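Side-chain contacts in glycine oxidase (Bacillus cereus ATCC 14579, PDB 7CYX), which probably catalyses the FAD-dependent oxidation of glycine by oxygen to glyoxylate, hydrogen peroxide and ammonium, a step linked to thiamine diphosphate biosynthesis: residues A[75-80]-A[86-91]; A[221-226]-A[315-320]; A[110-115]-A[143-148]. All coordinates share one frame; numbering follows the deposited sequence.

How the contacts relate
All three contacts are largely buried, but they join different parts of the flavoprotein fold. Contacts 2 and 3 both reach the eight-stranded mixed sheet, with centres 32 Å apart: contact 2 ties the start of strand 225-236 to strand 317-318 at the edge of the six-stranded, Rossmann-like sheet, whereas contact 3 lays helix 102-116 against strand 143-147. Contact 1 belongs to neither sheet; it folds a loop back on helix 73-84, and its loop also meets the second subunit. The chemistry follows the setting. Contact 1 is purely apolar across the segments, contact 2 combines an aromatic stack with a hydrogen bond, and contact 3 pairs sulfur-methyl packing with a weak amide-hydroxyl bond.

Contact 1: residues A[75-80]-A[86-91]; sequences QLAAVL and VDIGYE
Val86 and Leu80 open the contact backbone to backbone, Val86 O lying 3.9 Å from Leu80 C, where the chain has just left helix 73-84 and doubles back along it. Asp87 starts away from the helix and shapes the loop instead: OD2 accepts the amide of Gly89 (N to OD2 3.0 Å), forming an Asx turn in which the donor stands above the carboxylate plane. Ile88 sits in the middle of this turn, and its side chain reaches back to the helix and carries most of the packing. With chi1 at 68°, CG1 of Ile88 sits between the backbone N and the carbonyl carbon, and the two branches of the side chain part. The longer one brings CD1 to 3.7 Å from Ala77 CB, while CG2 meets Leu80 CD1 at 4.1 Å, the two side chains crossing at about a right angle. Past Gly89, Tyr90 adds its CB at 4.0 Å from Ala77 CB, so the alanine methyl is met by both residues. The phenol extends toward the start of helix 73-84, against Phe73 and Pro74, and its OH is hydrogen-bonded to Arg70 and Glu92. Helix 155-168 completes the packing, with Leu158 touching both Leu80 and Ile88, and Ala161 touching Ile88. The loop runs on toward strand 95-99, while Asp87 packs on Asp87 of the second subunit.

Contact 2: residues A[221-226]-A[315-320]; sequences RDWGTY and APYMGE
Tyr317 and Trp223 face each other across well-separated backbones, their CA atoms 8.5 Å apart, so that the gap between strand 317-318 and the loop leading into strand 225-236 is bridged by side chains, that of Tyr317 reaching the main chain of the loop. The phenol of Tyr317 lies over one face of the indole in an offset stack: the ring centroid is 4.9 Å from that of the six-membered ring of Trp223, and the planes are inclined by 24°. The overlap is toward the rim, where Tyr317 CD2 comes to 3.6 Å from Trp223 CE3, and neighbouring CE2 rests near CD2 and CG of the indole. The first torsion of Tyr317 sets CG anti to the carbonyl carbon and sends the ring across to the loop. Its hydroxyl there donates to the carbonyl of Gly224, OH to O being 2.8 Å, with a C=O...donor angle of 127° and the donor tilted 21° from the carbonyl plane. That carbonyl oxygen lies at the edge of the phenol, in its plane. Nearby, also at the edge, the methyl CG2 of Thr225 approaches Tyr317 CE1 at 4.2 Å, while the hydroxyl of Thr225 is bound to Gly209 O. His313 adjoins both rings, and Leu365 of helix 360-365 packs on both. Stack and hydrogen bond thus act on one buried side chain: the indole supports the phenol ring along one side, and the bond to Gly224 holds its polar end, to which the amide of Asn312 adds a weak hydrogen bond.

Contact 3: residues A[110-115]-A[143-148]; sequences HIMDWQ and GAVYYP
Met112 and Gln115 reach from helix 102-116 to Val145 and Tyr147 in a helix-on-sheet packing, the helix lying over strand 143-147 of the eight-stranded mixed sheet. The axes pass 10.0 Å apart and make an angle of 30°, pointing broadly the same way. The apolar part is a thioether against a branched side chain: Met112 SD lies 4.1 Å from Val145 CG2 and equally far from CG1, straddling the two methyls. Met112 CG is anti to the backbone N, which extends the chain out from the helix as far as the sulfur, where it crosses Val145 at a slant; the side chain also touches Phe124 of the adjoining strand 123-126. The polar part is a single hydrogen bond, and a weak one. Gln115 NE2 donates to Tyr147 OH at 2.8 Å, but the N-H...O angle is only 121°. The hydroxyl is also hydrogen-bonded to Arg97 NE, from strand 95-99 beside it, so a helix and a neighbouring strand converge on one oxygen. The Gln115 amide stands steeply to the phenol, the planes 68° apart, and its NE2 also lies 3.3 Å from Tyr147 CE1.

Contact 1: residues A[75-80]-A[86-91]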
loop_
_atom_site.group_PDB
_atom_site.type_symbol
_atom_site.label_atom_id
_atom_site.label_comp_id
_atom_site.label_asym_id
_atom_site.label_seq_id
_atom_site.Cartn_x
_atom_site.Cartn_y
_atom_site.Cartn_z
ATOM N N GLN A 75 -14.592 0.809 10.646
ATOM C CA GLN A 75 -14.736 -0.668 10.737
ATOM C C GLN A 75 -14.450 -1.318 9.367
ATOM O O GLN A 75 -13.806 -2.372 9.312
ATOM C CB GLN A 75 -16.100 -1.057 11.327
ATOM C CG GLN A 75 -16.715 -2.341 10.766
ATOM C CD GLN A 75 -17.624 -2.121 9.568
ATOM O OE1 GLN A 75 -18.427 -1.185 9.528
ATOM N NE2 GLN A 75 -17.521 -2.999 8.574
ATOM N N LEU A 76 -14.925 -0.707 8.274
ATOM C CA LEU A 76 -14.746 -1.269 6.921
ATOM C C LEU A 76 -13.257 -1.496 6.643
ATOM O O LEU A 76 -12.868 -2.574 6.176
ATOM C CB LEU A 76 -15.335 -0.317 5.878
ATOM C CG LEU A 76 -15.141 -0.740 4.423
ATOM C CD1 LEU A 76 -15.700 -2.141 4.176
ATOM C CD2 LEU A 76 -15.785 0.274 3.484
ATOM N N ALA A 77 -12.453 -0.469 6.959
ATOM C CA ALA A 77 -11.014 -0.454 6.771
ATOM C C ALA A 77 -10.355 -1.660 7.459
ATOM O O ALA A 77 -9.609 -2.402 6.820
ATOM C CB ALA A 77 -10.452 0.844 7.298
ATOM N N ALA A 78 -10.627 -1.821 8.762
ATOM C CA ALA A 78 -10.067 -2.899 9.605
ATOM C C ALA A 78 -10.397 -4.261 9.005
ATOM O O ALA A 78 -9.514 -5.110 8.909
ATOM C CB ALA A 78 -10.593 -2.811 11.021
ATOM N N VAL A 79 -11.670 -4.435 8.617
ATOM C CA VAL A 79 -12.189 -5.672 8.018
ATOM C C VAL A 79 -11.396 -5.992 6.750
ATOM O O VAL A 79 -10.958 -7.114 6.574
ATOM C CB VAL A 79 -13.692 -5.567 7.706
ATOM C CG1 VAL A 79 -14.148 -6.657 6.741
ATOM C CG2 VAL A 79 -14.529 -5.573 8.980
ATOM N N LEU A 80 -11.254 -4.993 5.867
ATOM C CA LEU A 80 -10.658 -5.183 4.551
ATOM C C LEU A 80 -9.178 -5.564 4.713
ATOM O O LEU A 80 -8.713 -6.542 4.125
ATOM C CB LEU A 80 -10.826 -3.900 3.727
ATOM C CG LEU A 80 -12.235 -3.594 3.207
ATOM C CD1 LEU A 80 -12.281 -2.197 2.612
ATOM C CD2 LEU A 80 -12.705 -4.611 2.179
ATOM N N VAL A 86 -4.719 -5.675 2.086
ATOM C CA VAL A 86 -4.639 -4.311 1.585
ATOM C C VAL A 86 -5.138 -3.367 2.673
ATOM O O VAL A 86 -6.247 -3.534 3.123
ATOM C CB VAL A 86 -5.457 -4.117 0.300
ATOM C CG1 VAL A 86 -5.529 -2.650 -0.084
ATOM C CG2 VAL A 86 -4.901 -4.940 -0.851
ATOM N N ASP A 87 -4.279 -2.423 3.077
ATOM C CA ASP A 87 -4.631 -1.255 3.879
ATOM C C ASP A 87 -5.044 -0.110 2.945
ATOM O O ASP A 87 -4.307 0.202 2.008
ATOM C CB ASP A 87 -3.442 -0.786 4.718
ATOM C CG ASP A 87 -3.768 0.354 5.665
ATOM O OD1 ASP A 87 -4.275 0.062 6.762
ATOM O OD2 ASP A 87 -3.497 1.521 5.302
ATOM N N ILE A 88 -6.220 0.465 3.202
ATOM C CA ILE A 88 -6.849 1.501 2.333
ATOM C C ILE A 88 -6.381 2.907 2.699
ATOM O O ILE A 88 -6.888 3.840 2.122
ATOM C CB ILE A 88 -8.382 1.384 2.399
ATOM C CG1 ILE A 88 -8.921 1.773 3.775
ATOM C CG2 ILE A 88 -8.833 -0.000 2.001
ATOM C CD1 ILE A 88 -10.400 1.962 3.813
ATOM N N GLY A 89 -5.448 3.033 3.624
ATOM C CA GLY A 89 -4.958 4.362 4.006
ATOM C C GLY A 89 -5.994 5.183 4.743
ATOM O O GLY A 89 -5.918 6.394 4.667
ATOM N N TYR A 90 -6.925 4.551 5.446
ATOM C CA TYR A 90 -7.918 5.366 6.177
ATOM C C TYR A 90 -7.192 6.224 7.200
ATOM O O TYR A 90 -6.431 5.709 7.991
ATOM C CB TYR A 90 -8.945 4.528 6.928
ATOM C CG TYR A 90 -9.906 5.387 7.699
ATOM C CD1 TYR A 90 -10.676 6.333 7.055
ATOM C CD2 TYR A 90 -10.012 5.294 9.071
ATOM C CE1 TYR A 90 -11.551 7.144 7.745
ATOM C CE2 TYR A 90 -10.886 6.097 9.779
ATOM C CZ TYR A 90 -11.658 7.026 9.115
ATOM O OH TYR A 90 -12.513 7.821 9.803
ATOM N N GLU A 91 -7.477 7.512 7.181
ATOM C CA GLU A 91 -6.822 8.465 8.096
ATOM C C GLU A 91 -7.868 9.472 8.550
ATOM O O GLU A 91 -8.666 9.875 7.738
ATOM C CB GLU A 91 -5.726 9.193 7.333
ATOM C CG GLU A 91 -4.654 9.770 8.221
ATOM C CD GLU A 91 -3.275 9.757 7.605
ATOM O OE1 GLU A 91 -2.656 8.697 7.605
ATOM O OE2 GLU A 91 -2.839 10.803 7.134
#

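Contact 2: residues A[221-226]-A[315-320]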
loop_
_atom_site.group_PDB
_atom_site.type_symbol
_atom_site.label_atom_id
_atom_site.label_comp_id
_atom_site.label_asym_id
_atom_site.label_seq_id
_atom_site.Cartn_x
_atom_site.Cartn_y
_atom_site.Cartn_z
ATOM N N ARG A 221 -33.960 7.403 -21.919
ATOM C CA ARG A 221 -33.094 8.102 -22.899
ATOM C C ARG A 221 -32.343 9.272 -22.257
ATOM O O ARG A 221 -31.184 9.476 -22.601
ATOM C CB ARG A 221 -34.022 8.642 -23.990
ATOM C CG ARG A 221 -33.333 9.127 -25.252
ATOM C CD ARG A 221 -34.365 9.549 -26.273
ATOM N NE ARG A 221 -34.765 8.460 -27.151
ATOM C CZ ARG A 221 -35.804 7.658 -26.947
ATOM N NH1 ARG A 221 -36.896 8.119 -26.360
ATOM N NH2 ARG A 221 -35.750 6.395 -27.331
ATOM N N ASP A 222 -32.997 10.013 -21.367
ATOM C CA ASP A 222 -32.396 11.205 -20.722
ATOM C C ASP A 222 -31.589 10.810 -19.489
ATOM O O ASP A 222 -30.964 11.676 -18.910
ATOM C CB ASP A 222 -33.461 12.241 -20.381
ATOM C CG ASP A 222 -34.035 12.911 -21.609
ATOM O OD1 ASP A 222 -33.465 12.740 -22.681
ATOM O OD2 ASP A 222 -35.051 13.587 -21.470
ATOM N N TRP A 223 -31.633 9.553 -19.085
ATOM C CA TRP A 223 -30.788 9.175 -17.935
ATOM C C TRP A 223 -29.375 9.037 -18.474
ATOM O O TRP A 223 -29.242 8.530 -19.573
ATOM C CB TRP A 223 -31.267 7.859 -17.339
ATOM C CG TRP A 223 -32.414 8.024 -16.399
ATOM C CD1 TRP A 223 -33.373 8.983 -16.441
ATOM C CD2 TRP A 223 -32.725 7.198 -15.273
ATOM N NE1 TRP A 223 -34.255 8.808 -15.421
ATOM C CE2 TRP A 223 -33.888 7.718 -14.693
ATOM C CE3 TRP A 223 -32.128 6.081 -14.696
ATOM C CZ2 TRP A 223 -34.472 7.160 -13.566
ATOM C CZ3 TRP A 223 -32.707 5.527 -13.585
ATOM C CH2 TRP A 223 -33.862 6.057 -13.032
ATOM N N GLY A 224 -28.374 9.504 -17.741
ATOM C CA GLY A 224 -27.006 9.339 -18.246
ATOM C C GLY A 224 -25.947 9.977 -17.381
ATOM O O GLY A 224 -26.278 10.716 -16.473
ATOM N N THR A 225 -24.700 9.649 -17.681
ATOM C CA THR A 225 -23.525 10.220 -17.000
ATOM C C THR A 225 -22.569 10.720 -18.076
ATOM O O THR A 225 -22.625 10.229 -19.187
ATOM C CB THR A 225 -22.828 9.181 -16.120
ATOM O OG1 THR A 225 -22.429 8.102 -16.955
ATOM C CG2 THR A 225 -23.707 8.656 -15.011
ATOM N N TYR A 226 -21.749 11.694 -17.730
ATOM C CA TYR A 226 -20.738 12.227 -18.662
ATOM C C TYR A 226 -19.489 12.534 -17.849
ATOM O O TYR A 226 -19.601 12.777 -16.663
ATOM C CB TYR A 226 -21.259 13.444 -19.423
ATOM C CG TYR A 226 -21.668 14.614 -18.575
ATOM C CD1 TYR A 226 -20.771 15.597 -18.230
ATOM C CD2 TYR A 226 -22.965 14.745 -18.130
ATOM C CE1 TYR A 226 -21.151 16.677 -17.462
ATOM C CE2 TYR A 226 -23.363 15.814 -17.352
ATOM C CZ TYR A 226 -22.451 16.789 -17.020
ATOM O OH TYR A 226 -22.840 17.839 -16.257
ATOM N N ALA A 315 -27.383 13.780 -9.486
ATOM C CA ALA A 315 -27.420 12.879 -8.328
ATOM C C ALA A 315 -27.222 11.484 -8.888
ATOM O O ALA A 315 -27.733 11.214 -9.946
ATOM C CB ALA A 315 -28.746 13.006 -7.646
ATOM N N PRO A 316 -26.518 10.577 -8.203
ATOM C CA PRO A 316 -26.304 9.257 -8.743
ATOM C C PRO A 316 -27.602 8.455 -8.850
ATOM O O PRO A 316 -28.485 8.645 -8.068
ATOM C CB PRO A 316 -25.407 8.612 -7.684
ATOM C CG PRO A 316 -25.737 9.352 -6.426
ATOM C CD PRO A 316 -25.948 10.770 -6.883
ATOM N N TYR A 317 -27.666 7.590 -9.850
ATOM C CA TYR A 317 -28.830 6.701 -10.003
ATOM C C TYR A 317 -28.508 5.431 -9.234
ATOM O O TYR A 317 -27.549 4.775 -9.565
ATOM C CB TYR A 317 -29.059 6.361 -11.468
ATOM C CG TYR A 317 -28.976 7.524 -12.414
ATOM C CD1 TYR A 317 -27.777 7.872 -12.984
ATOM C CD2 TYR A 317 -30.096 8.254 -12.759
ATOM C CE1 TYR A 317 -27.689 8.922 -13.868
ATOM C CE2 TYR A 317 -30.023 9.317 -13.637
ATOM C CZ TYR A 317 -28.812 9.645 -14.202
ATOM O OH TYR A 317 -28.689 10.668 -15.083
ATOM N N MET A 318 -29.264 5.168 -8.180
ATOM C CA MET A 318 -29.081 3.968 -7.333
ATOM C C MET A 318 -30.444 3.295 -7.200
ATOM O O MET A 318 -31.246 3.762 -6.400
ATOM C CB MET A 318 -28.586 4.381 -5.952
ATOM C CG MET A 318 -27.483 5.392 -6.001
ATOM S SD MET A 318 -26.249 5.038 -4.771
ATOM C CE MET A 318 -26.731 6.201 -3.506
ATOM N N GLY A 319 -30.677 2.229 -7.955
ATOM C CA GLY A 319 -31.999 1.628 -7.937
ATOM C C GLY A 319 -32.236 0.531 -8.954
ATOM O O GLY A 319 -31.382 0.192 -9.770
ATOM N N GLU A 320 -33.444 -0.040 -8.841
ATOM C CA GLU A 320 -33.967 -1.129 -9.652
ATOM C C GLU A 320 -34.927 -0.544 -10.700
ATOM O O GLU A 320 -35.674 0.388 -10.406
ATOM C CB GLU A 320 -34.664 -2.131 -8.729
ATOM C CG GLU A 320 -35.318 -3.297 -9.443
ATOM C CD GLU A 320 -35.643 -4.502 -8.568
ATOM O OE1 GLU A 320 -35.561 -4.389 -7.312
ATOM O OE2 GLU A 320 -35.940 -5.567 -9.152
#

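Contact 3: residues A[110-115]-A[143-148]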
loop_
_atom_site.group_PDB
_atom_site.type_symbol
_atom_site.label_atom_id
_atom_site.label_comp_id
_atom_site.label_asym_id
_atom_site.label_seq_id
_atom_site.Cartn_x
_atom_site.Cartn_y
_atom_site.Cartn_z
ATOM N N HIS A 110 -19.929 31.202 7.152
ATOM C CA HIS A 110 -21.360 30.919 6.833
ATOM C C HIS A 110 -21.610 29.413 6.663
ATOM O O HIS A 110 -22.647 28.885 7.090
ATOM C CB HIS A 110 -21.800 31.712 5.588
ATOM C CG HIS A 110 -23.207 31.463 5.145
ATOM N ND1 HIS A 110 -24.215 32.397 5.324
ATOM C CD2 HIS A 110 -23.780 30.408 4.522
ATOM C CE1 HIS A 110 -25.345 31.925 4.835
ATOM N NE2 HIS A 110 -25.108 30.701 4.340
ATOM N N ILE A 111 -20.665 28.720 6.023
ATOM C CA ILE A 111 -20.796 27.287 5.838
ATOM C C ILE A 111 -20.865 26.644 7.229
ATOM O O ILE A 111 -21.791 25.893 7.526
ATOM C CB ILE A 111 -19.648 26.697 4.987
ATOM C CG1 ILE A 111 -19.437 27.482 3.686
ATOM C CG2 ILE A 111 -19.888 25.211 4.739
ATOM C CD1 ILE A 111 -18.931 26.672 2.508
ATOM N N MET A 112 -19.865 26.973 8.051
ATOM C CA MET A 112 -19.670 26.441 9.390
ATOM C C MET A 112 -20.921 26.654 10.242
ATOM O O MET A 112 -21.311 25.746 10.960
ATOM C CB MET A 112 -18.488 27.118 10.091
ATOM C CG MET A 112 -18.404 26.781 11.556
ATOM S SD MET A 112 -16.881 27.371 12.304
ATOM C CE MET A 112 -17.523 28.266 13.715
ATOM N N ASP A 113 -21.528 27.844 10.145
ATOM C CA ASP A 113 -22.634 28.242 11.017
ATOM C C ASP A 113 -23.897 27.427 10.699
ATOM O O ASP A 113 -24.639 27.075 11.622
ATOM C CB ASP A 113 -22.837 29.759 10.984
ATOM C CG ASP A 113 -21.745 30.524 11.724
ATOM O OD1 ASP A 113 -20.886 29.871 12.365
ATOM O OD2 ASP A 113 -21.743 31.765 11.648
ATOM N N TRP A 114 -24.136 27.096 9.421
ATOM C CA TRP A 114 -25.275 26.226 9.072
ATOM C C TRP A 114 -24.938 24.767 9.394
ATOM O O TRP A 114 -25.799 24.009 9.816
ATOM C CB TRP A 114 -25.763 26.442 7.627
ATOM C CG TRP A 114 -24.999 25.787 6.513
ATOM C CD1 TRP A 114 -24.229 26.421 5.578
ATOM C CD2 TRP A 114 -25.005 24.394 6.139
ATOM N NE1 TRP A 114 -23.722 25.522 4.676
ATOM C CE2 TRP A 114 -24.180 24.270 4.993
ATOM C CE3 TRP A 114 -25.598 23.238 6.668
ATOM C CZ2 TRP A 114 -23.936 23.042 4.380
ATOM C CZ3 TRP A 114 -25.359 22.025 6.062
ATOM C CH2 TRP A 114 -24.542 21.931 4.929
ATOM N N GLN A 115 -23.673 24.389 9.214
ATOM C CA GLN A 115 -23.216 23.016 9.448
ATOM C C GLN A 115 -23.374 22.650 10.931
ATOM O O GLN A 115 -23.850 21.559 11.284
ATOM C CB GLN A 115 -21.752 22.884 9.021
ATOM C CG GLN A 115 -21.498 21.748 8.043
ATOM C CD GLN A 115 -20.507 22.107 6.959
ATOM O OE1 GLN A 115 -20.758 21.862 5.781
ATOM N NE2 GLN A 115 -19.381 22.693 7.346
ATOM N N GLY A 143 -7.728 32.974 8.131
ATOM C CA GLY A 143 -8.499 32.069 8.961
ATOM C C GLY A 143 -8.722 30.725 8.293
ATOM O O GLY A 143 -8.297 30.474 7.158
ATOM N N ALA A 144 -9.429 29.858 9.002
ATOM C CA ALA A 144 -9.728 28.528 8.498
ATOM C C ALA A 144 -10.728 27.857 9.434
ATOM O O ALA A 144 -10.818 28.234 10.612
ATOM C CB ALA A 144 -8.466 27.705 8.401
ATOM N N VAL A 145 -11.453 26.871 8.892
ATOM C CA VAL A 145 -12.346 26.040 9.651
ATOM C C VAL A 145 -11.728 24.648 9.699
ATOM O O VAL A 145 -11.441 24.070 8.661
ATOM C CB VAL A 145 -13.766 26.010 9.057
ATOM C CG1 VAL A 145 -14.669 25.022 9.775
ATOM C CG2 VAL A 145 -14.411 27.380 9.080
ATOM N N TYR A 146 -11.520 24.152 10.924
ATOM C CA TYR A 146 -11.014 22.839 11.168
ATOM C C TYR A 146 -12.174 21.913 11.556
ATOM O O TYR A 146 -12.985 22.243 12.422
ATOM C CB TYR A 146 -9.928 22.892 12.240
ATOM C CG TYR A 146 -9.327 21.547 12.553
ATOM C CD1 TYR A 146 -8.538 20.898 11.624
ATOM C CD2 TYR A 146 -9.562 20.915 13.765
ATOM C CE1 TYR A 146 -7.990 19.654 11.886
ATOM C CE2 TYR A 146 -9.017 19.672 14.046
ATOM C CZ TYR A 146 -8.229 19.039 13.100
ATOM O OH TYR A 146 -7.684 17.821 13.347
ATOM N N TYR A 147 -12.238 20.757 10.886
ATOM C CA TYR A 147 -13.173 19.690 11.185
ATOM C C TYR A 147 -12.409 18.476 11.706
ATOM O O TYR A 147 -11.904 17.692 10.911
ATOM C CB TYR A 147 -13.951 19.290 9.931
ATOM C CG TYR A 147 -14.663 20.418 9.232
ATOM C CD1 TYR A 147 -15.959 20.767 9.570
ATOM C CD2 TYR A 147 -14.053 21.130 8.213
ATOM C CE1 TYR A 147 -16.629 21.793 8.919
ATOM C CE2 TYR A 147 -14.714 22.150 7.542
ATOM C CZ TYR A 147 -16.009 22.482 7.893
ATOM O OH TYR A 147 -16.670 23.486 7.244
ATOM N N PRO A 148 -12.340 18.229 13.033
ATOM C CA PRO A 148 -11.478 17.170 13.561
ATOM C C PRO A 148 -11.863 15.752 13.115
ATOM O O PRO A 148 -11.008 14.890 13.130
ATOM C CB PRO A 148 -11.612 17.233 15.093
ATOM C CG PRO A 148 -12.557 18.393 15.380
ATOM C CD PRO A 148 -13.171 18.845 14.073
#